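Local coordinates for oxysterol-binding protein homolog 1 (Saccharomyces cerevisiae, PDB 5H28) that carries lipids, sterols among them, between membranes through the cytosol, its ankyrin repeats targeting it to the nucleus-vacuole junction by binding NVJ1, at residues Q50-M54 / A55-E59; W204-E207 / H208-P212. One frame throughout, in Å; residues are numbered along the deposited sequence.

Contact 1: Q50-M54 / A55-E59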
# COMPACT_ATOMS: atom_id res chain seq x y z
N GLN A 50 17.82 6.67 -13.39
CA GLN A 50 19.21 7.09 -13.29
C GLN A 50 19.75 7.88 -14.47
O GLN A 50 20.60 8.75 -14.28
CB GLN A 50 20.11 5.87 -13.07
CG GLN A 50 19.86 5.14 -11.77
CD GLN A 50 20.94 4.12 -11.46
OE1 GLN A 50 21.21 3.22 -12.26
NE2 GLN A 50 21.57 4.26 -10.30
N VAL A 51 19.26 7.62 -15.68
CA VAL A 51 19.81 8.30 -16.85
C VAL A 51 18.88 8.99 -17.84
O VAL A 51 19.33 9.85 -18.60
CB VAL A 51 20.68 7.32 -17.68
CG1 VAL A 51 21.62 6.54 -16.77
CG2 VAL A 51 19.79 6.36 -18.47
N ALA A 52 17.60 8.64 -17.84
CA ALA A 52 16.67 9.18 -18.82
C ALA A 52 15.91 10.46 -18.49
O ALA A 52 15.74 10.81 -17.32
CB ALA A 52 15.67 8.09 -19.22
N PRO A 53 15.44 11.17 -19.53
CA PRO A 53 14.68 12.41 -19.36
C PRO A 53 13.30 12.08 -18.79
O PRO A 53 12.81 10.96 -18.94
CB PRO A 53 14.57 12.96 -20.78
CG PRO A 53 15.77 12.39 -21.46
CD PRO A 53 15.80 10.98 -20.94
N MET A 54 12.68 13.05 -18.13
CA MET A 54 11.36 12.88 -17.55
C MET A 54 10.35 12.32 -18.55
O MET A 54 9.54 11.45 -18.21
CB MET A 54 10.87 14.22 -17.00
CG MET A 54 9.39 14.25 -16.63
SD MET A 54 8.97 13.17 -15.26
CE MET A 54 8.71 14.38 -13.96
N ALA A 55 10.39 12.82 -19.78
CA ALA A 55 9.46 12.37 -20.81
C ALA A 55 9.51 10.86 -21.00
O ALA A 55 8.47 10.21 -21.13
CB ALA A 55 9.77 13.07 -22.14
N VAL A 56 10.72 10.30 -21.00
CA VAL A 56 10.90 8.87 -21.17
C VAL A 56 10.39 8.10 -19.95
O VAL A 56 9.72 7.08 -20.09
CB VAL A 56 12.38 8.53 -21.42
CG1 VAL A 56 12.60 7.02 -21.40
CG2 VAL A 56 12.80 9.10 -22.77
N ILE A 57 10.72 8.58 -18.76
CA ILE A 57 10.26 7.93 -17.55
C ILE A 57 8.73 7.89 -17.52
O ILE A 57 8.12 6.87 -17.19
CB ILE A 57 10.81 8.65 -16.31
CG1 ILE A 57 12.32 8.44 -16.25
CG2 ILE A 57 10.12 8.15 -15.03
CD1 ILE A 57 13.04 9.37 -15.32
N LYS A 58 8.10 9.00 -17.90
CA LYS A 58 6.65 9.04 -17.91
C LYS A 58 6.06 8.05 -18.89
O LYS A 58 5.09 7.36 -18.58
CB LYS A 58 6.15 10.44 -18.25
CG LYS A 58 4.65 10.50 -18.30
CD LYS A 58 4.12 11.80 -18.83
CE LYS A 58 2.64 11.67 -19.11
NZ LYS A 58 2.09 12.84 -19.80
N GLU A 59 6.62 7.98 -20.10
CA GLU A 59 6.12 7.05 -21.10
C GLU A 59 6.25 5.60 -20.65
O GLU A 59 5.36 4.79 -20.88
CB GLU A 59 6.85 7.24 -22.43
CG GLU A 59 6.64 8.58 -23.11
CD GLU A 59 5.18 8.87 -23.42
OE1 GLU A 59 4.44 7.94 -23.80
OE2 GLU A 59 4.78 10.05 -23.30
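Pro53 O accepts the N-H of Ile57 N at 3.2 Å in the first turn of helix 54-64, with Pro53 as N-cap, where helix 44-51 gives way to helix 54-64 within a predicted ankyrin repeat. The N-H lies in the carbonyl plane and the bond is nearly straight, 166° at the hydrogen; Val56 N adds a weak bond to the same oxygen. One residue on, Met54 O takes Lys58 N at 2.9 Å.

Ala52, the first residue to leave helical angles, turns its methyl toward the new helix, and its CB meets Val56 CG1 at 3.9 Å. Val56 has CG1 anti to its backbone N (chi1 172°), which leaves CG2 beside the backbone N, facing the Pro53 ring. Ile57 sends CG1 and CD1 back over the turn, with Ile57 CD1 3.7 Å from Ala52 O; that oxygen also accepts a hydrogen bond from Arg98. Val56 further touches Leu13 of helix 2-15 and Ile57 touches Ile101 of helix 99-106, so the turn packs against two other helices. Proline brings no backbone N-H to the capping position, and its ring closes on the valine, Pro53 CD lying 4.0 Å from Val56 CG2.

Contact 2: W204-E207 / H208-P212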
# COMPACT_ATOMS: atom_id res chain seq x y z
N TRP A 204 -15.86 -8.90 10.24
CA TRP A 204 -15.03 -8.56 9.09
C TRP A 204 -13.78 -7.80 9.54
O TRP A 204 -12.67 -8.09 9.10
CB TRP A 204 -15.82 -7.70 8.10
CG TRP A 204 -15.14 -7.53 6.76
CD1 TRP A 204 -15.31 -8.31 5.65
CD2 TRP A 204 -14.17 -6.54 6.41
NE1 TRP A 204 -14.52 -7.86 4.63
CE2 TRP A 204 -13.80 -6.78 5.06
CE3 TRP A 204 -13.57 -5.48 7.09
CZ2 TRP A 204 -12.86 -5.98 4.39
CZ3 TRP A 204 -12.64 -4.69 6.42
CH2 TRP A 204 -12.29 -4.95 5.08
N LEU A 205 -13.97 -6.83 10.43
CA LEU A 205 -12.85 -6.05 10.92
C LEU A 205 -11.84 -6.91 11.67
O LEU A 205 -10.63 -6.78 11.48
CB LEU A 205 -13.36 -4.91 11.81
CG LEU A 205 -14.16 -3.83 11.07
CD1 LEU A 205 -14.85 -2.94 12.07
CD2 LEU A 205 -13.22 -3.02 10.16
N LEU A 206 -12.34 -7.80 12.53
CA LEU A 206 -11.48 -8.68 13.29
C LEU A 206 -10.66 -9.58 12.37
O LEU A 206 -9.47 -9.80 12.61
CB LEU A 206 -12.30 -9.55 14.25
CG LEU A 206 -12.73 -8.94 15.59
CD1 LEU A 206 -11.52 -8.76 16.48
CD2 LEU A 206 -13.43 -7.62 15.37
N GLU A 207 -11.28 -10.07 11.31
CA GLU A 207 -10.57 -10.94 10.38
C GLU A 207 -9.55 -10.18 9.54
O GLU A 207 -8.67 -10.78 8.92
CB GLU A 207 -11.55 -11.70 9.47
CG GLU A 207 -12.44 -10.83 8.61
CD GLU A 207 -13.32 -11.64 7.68
OE1 GLU A 207 -12.77 -12.31 6.78
OE2 GLU A 207 -14.56 -11.61 7.84
N HIS A 208 -9.66 -8.85 9.53
CA HIS A 208 -8.73 -8.03 8.77
C HIS A 208 -7.71 -7.28 9.61
O HIS A 208 -7.16 -6.27 9.18
CB HIS A 208 -9.48 -7.06 7.85
CG HIS A 208 -10.09 -7.72 6.66
ND1 HIS A 208 -11.23 -8.49 6.73
CD2 HIS A 208 -9.68 -7.78 5.37
CE1 HIS A 208 -11.50 -8.99 5.54
NE2 HIS A 208 -10.57 -8.58 4.70
N GLY A 209 -7.47 -7.75 10.83
CA GLY A 209 -6.48 -7.11 11.67
C GLY A 209 -6.92 -6.36 12.91
O GLY A 209 -6.08 -6.04 13.76
N ALA A 210 -8.21 -6.07 13.04
CA ALA A 210 -8.68 -5.34 14.22
C ALA A 210 -8.33 -6.14 15.47
O ALA A 210 -8.58 -7.34 15.55
CB ALA A 210 -10.18 -5.12 14.14
N ASP A 211 -7.75 -5.45 16.45
CA ASP A 211 -7.32 -6.07 17.71
C ASP A 211 -8.28 -5.80 18.87
O ASP A 211 -8.54 -4.64 19.21
CB ASP A 211 -5.91 -5.57 18.04
CG ASP A 211 -5.42 -6.01 19.41
OD1 ASP A 211 -5.92 -7.03 19.93
OD2 ASP A 211 -4.52 -5.34 19.95
N PRO A 212 -8.83 -6.86 19.50
CA PRO A 212 -9.76 -6.69 20.62
C PRO A 212 -9.09 -6.15 21.89
O PRO A 212 -9.77 -5.78 22.85
CB PRO A 212 -10.32 -8.10 20.82
CG PRO A 212 -9.16 -8.97 20.44
CD PRO A 212 -8.64 -8.29 19.18
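Trp204 and His208 stack face to face at the C-terminal end of helix 199-207, which a Schellman motif closes within a predicted ankyrin repeat. The imidazole lies over the six-membered ring, centroids 3.7 Å apart and planes at 16°; CZ2 of Trp204 sits beneath the imidazole centre, while His208 CE1 lies over the face near CE2, where the two indole rings are fused. Trp204 carries its ring anti to the backbone N (chi1 -168°), beside the carbonyl carbon, so that the indole leans toward the C-terminal end of the helix and under the imidazole. His208 ND1 donates to Trp204 O, an acceptor whose modelled position is less certain. Indole NE1 is hydrogen-bonded to Glu164 OE2, on helix 160-167.

Gly209, with positive phi, turns the chain: Ala210 N donates to Leu205 O at 3.0 Å, and Gly209 N weakly to Leu206 O. His208 N also reaches Leu205 O, from the face opposite Ala210 N. Within the motif Ala210 CB rests on Leu205 CB at 3.9 Å; past it, Leu206 CD1 meets Pro212 CD at 4.0 Å.

A leucine in place of Trp204 would probably leave the imidazole without its stacking surface and Glu164 without its indole N-H. If the ND1 bond is as modelled, it would put a proton on ND1 and, with the stack, probably limit how far the imidazole turns.

In the fold
Both contacts lie in the ankyrin-repeat domain, the part required for targeting through NVJ1; sterols and phospholipids bind to a different part, the OSBP-related domain. From the N terminus, the chain runs through helix 2-15 to contact 1, in the first predicted repeat, which ties helices 44-51 and 54-64 to the N-terminal helix and to helix 99-106. The long helix 130-156 intervenes before contact 2, in the third predicted repeat, which packs against helices 160-167, 189-196 and 241-256. Each closes only a tight local turn, one opening a helix, the other ending one. They follow in series, neither nesting nor crossing; the centres of contacts 1 and 2 are 42 Å apart, on opposite sides of the chain's centre.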